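Local coordinates for molybdopterin biosynthesis protein (Mycobacterium abscessus, PDB 3TCR) that probably takes part in molybdenum cofactor biosynthesis, carrying a domain of the family thought to bind molybdopterin, at residues 48-52 / 53-57; 89-92 / 93-97. One frame throughout, in Å; residues are numbered along the deposited sequence.

How the interactions relate
The chain meets interaction 1 first, where strand 44-51 ends and 52-56 curls into a tight turn on the way to helix 64-73. After that helix and strand 76-84 comes interaction 2, two successive turns of helix 88-100. Interaction 1 closes the turn 52-56, whereas interaction 2 is the repeating turns of a helix; they stand in series, neither nested nor crossed, with centres about 13 Å apart. The helix nevertheless lies against the strand: V51 CG1 comes 3.7 Å from I91 CD1, and V49 CG1 lies 4.0 Å from A94 CB. E85 is hydrogen-bonded to H57 of interaction 1 through its carboxylate and to E90 of interaction 2 through its backbone N.

Interaction 1 (48-52 / 53-57); sequences VVIVN and DRTAH
The carboxamide of N52 is the flat group here, and T55 covers one face of it: OG1 of T55 stands above the amide plane, 3.4 Å from CG of N52, and T55 N approaches OD1 from that same face. R54 N comes to OD1 from slightly to the other side, close to the plane, and at the oxygen edge R54 CB lies near the plane beyond OD1, 3.4 Å from that N52 atom. T55 N makes the straighter bond, 3.0 Å to N52 OD1 with an N-H...O angle of 165°, although it sits 39° out of the plane rather than on a lone pair. R54 N adds only a weak, bent bond to the same oxygen. With CG anti to the backbone N (chi1 -164°), the N52 side chain leans forward beside its own carbonyl, which carries OD1 over the next residues. The N52 backbone oxygen is taken as well, by A56 N at 2.9 Å.

Together these bonds make an Asx motif, a compact way to turn a strand end into a helix-like coil, here 53-56. Asparagine suits its first position because its short amide puts an acceptor over amide hydrogens just ahead. Threonine suits the fourth: OG1 lies beside its own backbone N, above the amide, while CG2 points to I50, 4.2 Å from CG2 of that residue. The beta-branched I50 belongs to the buried strand, its side chain also touching V81 and V109. D53 turns its carboxylate outward from the turn, to a salt bridge with R117 and to the backbone N of N86.

The bond from T55 N, with T55 OG1 against the face, limits rotation of the carboxamide and probably polarises it, R54 N adding a weak pull; N52 thus supplies both acceptors of the turn.

Interaction 2 (89-92 / 93-97); sequences SEIQ and NAVNT
S89 starts the walk by offering its carbonyl to N93: N93 N lies 2.9 Å from S89 O, and the N93 side chain, CG beside its own backbone N (chi1 -77°), folds back so that CG rests 3.2 Å from the same oxygen. The S89 hydroxyl is bonded instead to D87, near the start of the helix. E90 O accepts from A94 N at 3.0 Å, while the E90 carboxylate reaches the backbone N of E85. Small, buried A94 lets the helix sit close to the sheet, touching V82 and V84.

This is one regular run of helix 88-100, the crossover of a beta-alpha-beta unit linking parallel strands 76-84 and 105-109, with 44-51 between them. I91 belongs to its inward side, packing on V84 and V119. Its carbonyl takes a bond from V95 N (172°), and CG2 of I91 meets CG2 of V95 at 4.4 Å, branched apolar groups one turn apart facing the interior. Q92 O receives N96 N at 2.8 Å, while the extended Q92 side chain carries NE2 to the carbonyl of A123. One turn on, T97 N and T97 OG1 reach N93 O from opposite faces.

Interaction 1 (48-52 / 53-57)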
loop_
_atom_site.group_PDB
_atom_site.type_symbol
_atom_site.label_atom_id
_atom_site.label_comp_id
_atom_site.label_asym_id
_atom_site.label_seq_id
_atom_site.Cartn_x
_atom_site.Cartn_y
_atom_site.Cartn_z
ATOM N N VAL A 48 20.939 2.360 -13.962
ATOM C CA VAL A 48 21.040 1.928 -12.603
ATOM C C VAL A 48 21.679 3.001 -11.762
ATOM O O VAL A 48 22.754 3.531 -12.108
ATOM C CB VAL A 48 21.912 0.665 -12.506
ATOM C CG1 VAL A 48 21.921 0.134 -11.068
ATOM C CG2 VAL A 48 21.396 -0.374 -13.482
ATOM N N VAL A 49 21.027 3.325 -10.652
ATOM C CA VAL A 49 21.540 4.283 -9.684
ATOM C C VAL A 49 21.846 3.535 -8.384
ATOM O O VAL A 49 20.944 3.055 -7.737
ATOM C CB VAL A 49 20.508 5.406 -9.393
ATOM C CG1 VAL A 49 21.069 6.392 -8.363
ATOM C CG2 VAL A 49 20.117 6.120 -10.688
ATOM N N ILE A 50 23.125 3.422 -8.021
ATOM C CA ILE A 50 23.534 2.752 -6.780
ATOM C C ILE A 50 23.501 3.803 -5.696
ATOM O O ILE A 50 24.200 4.803 -5.810
ATOM C CB ILE A 50 24.980 2.223 -6.861
ATOM C CG1 ILE A 50 25.095 1.146 -7.944
ATOM C CG2 ILE A 50 25.458 1.730 -5.493
ATOM C CD1 ILE A 50 24.119 0.002 -7.783
ATOM N N VAL A 51 22.687 3.600 -4.669
ATOM C CA VAL A 51 22.588 4.561 -3.580
ATOM C C VAL A 51 23.289 3.958 -2.375
ATOM O O VAL A 51 22.714 3.142 -1.653
ATOM C CB VAL A 51 21.118 4.924 -3.213
ATOM C CG1 VAL A 51 21.110 5.957 -2.073
ATOM C CG2 VAL A 51 20.346 5.430 -4.443
ATOM N N ASN A 52 24.548 4.327 -2.190
ATOM C CA ASN A 52 25.379 3.725 -1.151
ATOM C C ASN A 52 26.559 4.605 -0.746
ATOM O O ASN A 52 27.451 4.842 -1.548
ATOM C CB ASN A 52 25.902 2.391 -1.675
ATOM C CG ASN A 52 26.446 1.506 -0.579
ATOM O OD1 ASN A 52 27.453 1.798 0.070
ATOM N ND2 ASN A 52 25.762 0.408 -0.368
ATOM N N ASP A 53 26.585 5.078 0.491
ATOM C CA ASP A 53 27.720 5.933 0.952
ATOM C C ASP A 53 29.088 5.315 0.788
ATOM O O ASP A 53 30.021 5.997 0.400
ATOM C CB ASP A 53 27.563 6.290 2.414
ATOM C CG ASP A 53 26.405 7.163 2.638
ATOM O OD1 ASP A 53 26.153 8.018 1.763
ATOM O OD2 ASP A 53 25.723 6.976 3.658
ATOM N N ARG A 54 29.197 4.024 1.078
ATOM C CA ARG A 54 30.470 3.328 0.974
ATOM C C ARG A 54 30.915 3.149 -0.456
ATOM O O ARG A 54 32.092 3.370 -0.769
ATOM C CB ARG A 54 30.410 1.969 1.672
ATOM C CG ARG A 54 30.470 2.086 3.178
ATOM C CD ARG A 54 30.186 0.742 3.816
ATOM N NE ARG A 54 29.809 0.878 5.220
ATOM C CZ ARG A 54 29.476 -0.149 6.008
ATOM N NH1 ARG A 54 29.484 -1.399 5.540
ATOM N NH2 ARG A 54 29.143 0.074 7.274
ATOM N N THR A 55 29.991 2.742 -1.328
ATOM C CA THR A 55 30.315 2.642 -2.750
ATOM C C THR A 55 30.710 4.011 -3.306
ATOM O O THR A 55 31.602 4.093 -4.117
ATOM C CB THR A 55 29.155 2.057 -3.600
ATOM O OG1 THR A 55 28.690 0.847 -3.004
ATOM C CG2 THR A 55 29.617 1.738 -5.011
ATOM N N ALA A 56 30.059 5.083 -2.862
ATOM C CA ALA A 56 30.400 6.426 -3.356
ATOM C C ALA A 56 31.803 6.883 -2.912
ATOM O O ALA A 56 32.295 7.854 -3.446
ATOM C CB ALA A 56 29.341 7.452 -2.951
ATOM N N HIS A 57 32.434 6.185 -1.954
ATOM C CA HIS A 57 33.822 6.505 -1.478
ATOM C C HIS A 57 34.828 5.404 -1.774
ATOM O O HIS A 57 35.889 5.365 -1.176
ATOM C CB HIS A 57 33.834 6.849 0.028
ATOM C CG HIS A 57 32.812 7.907 0.433
ATOM N ND1 HIS A 57 31.911 7.713 1.433
ATOM C CD2 HIS A 57 32.556 9.188 -0.076
ATOM C CE1 HIS A 57 31.121 8.815 1.563
ATOM N NE2 HIS A 57 31.514 9.717 0.642
#

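Interaction 2 (89-92 / 93-97)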
loop_
_atom_site.group_PDB
_atom_site.type_symbol
_atom_site.label_atom_id
_atom_site.label_comp_id
_atom_site.label_asym_id
_atom_site.label_seq_id
_atom_site.Cartn_x
_atom_site.Cartn_y
_atom_site.Cartn_z
ATOM N N SER A 89 19.537 15.360 -2.668
ATOM C CA SER A 89 19.784 16.102 -3.894
ATOM C C SER A 89 20.641 15.343 -4.902
ATOM O O SER A 89 20.438 15.466 -6.089
ATOM C CB SER A 89 20.374 17.488 -3.608
ATOM O OG SER A 89 21.713 17.363 -3.211
ATOM N N GLU A 90 21.578 14.529 -4.442
ATOM C CA GLU A 90 22.357 13.698 -5.371
ATOM C C GLU A 90 21.509 12.635 -6.043
ATOM O O GLU A 90 21.620 12.406 -7.240
ATOM C CB GLU A 90 23.526 12.991 -4.668
ATOM C CG GLU A 90 24.659 13.893 -4.224
ATOM C CD GLU A 90 25.795 13.099 -3.542
ATOM O OE1 GLU A 90 26.452 13.681 -2.649
ATOM O OE2 GLU A 90 26.033 11.894 -3.898
ATOM N N ILE A 91 20.687 11.962 -5.259
ATOM C CA ILE A 91 19.774 10.979 -5.800
ATOM C C ILE A 91 18.815 11.630 -6.809
ATOM O O ILE A 91 18.575 11.080 -7.888
ATOM C CB ILE A 91 18.939 10.273 -4.718
ATOM C CG1 ILE A 91 19.851 9.563 -3.719
ATOM C CG2 ILE A 91 17.980 9.279 -5.391
ATOM C CD1 ILE A 91 19.187 9.121 -2.419
ATOM N N GLN A 92 18.275 12.794 -6.463
ATOM C CA GLN A 92 17.353 13.497 -7.356
ATOM C C GLN A 92 18.056 13.903 -8.649
ATOM O O GLN A 92 17.512 13.727 -9.768
ATOM C CB GLN A 92 16.697 14.702 -6.623
ATOM C CG GLN A 92 15.644 14.238 -5.582
ATOM C CD GLN A 92 14.771 15.386 -5.060
ATOM O OE1 GLN A 92 15.163 16.528 -5.148
ATOM N NE2 GLN A 92 13.585 15.079 -4.536
ATOM N N ASN A 93 19.284 14.390 -8.528
ATOM C CA ASN A 93 20.033 14.785 -9.705
ATOM C C ASN A 93 20.225 13.594 -10.649
ATOM O O ASN A 93 20.092 13.736 -11.870
ATOM C CB ASN A 93 21.415 15.367 -9.360
ATOM C CG ASN A 93 21.338 16.801 -8.848
ATOM O OD1 ASN A 93 20.385 17.521 -9.145
ATOM N ND2 ASN A 93 22.347 17.228 -8.086
ATOM N N ALA A 94 20.586 12.457 -10.069
ATOM C CA ALA A 94 20.840 11.246 -10.840
ATOM C C ALA A 94 19.553 10.817 -11.572
ATOM O O ALA A 94 19.567 10.576 -12.775
ATOM C CB ALA A 94 21.375 10.115 -9.923
ATOM N N VAL A 95 18.439 10.731 -10.846
ATOM C CA VAL A 95 17.183 10.325 -11.490
ATOM C C VAL A 95 16.721 11.356 -12.548
ATOM O O VAL A 95 16.338 10.990 -13.666
ATOM C CB VAL A 95 16.095 10.089 -10.449
ATOM C CG1 VAL A 95 14.734 9.868 -11.124
ATOM C CG2 VAL A 95 16.481 8.910 -9.543
ATOM N N ASN A 96 16.747 12.638 -12.193
ATOM C CA ASN A 96 16.284 13.707 -13.100
ATOM C C ASN A 96 17.145 13.709 -14.361
ATOM O O ASN A 96 16.648 14.018 -15.440
ATOM C CB ASN A 96 16.321 15.110 -12.441
ATOM C CG ASN A 96 15.168 15.342 -11.479
ATOM O OD1 ASN A 96 14.128 14.757 -11.640
ATOM N ND2 ASN A 96 15.376 16.165 -10.455
ATOM N N THR A 97 18.417 13.333 -14.240
ATOM C CA THR A 97 19.269 13.269 -15.413
ATOM C C THR A 97 18.816 12.144 -16.364
ATOM O O THR A 97 18.771 12.326 -17.593
ATOM C CB THR A 97 20.760 13.185 -15.027
ATOM O OG1 THR A 97 21.106 14.392 -14.342
ATOM C CG2 THR A 97 21.678 13.113 -16.295
#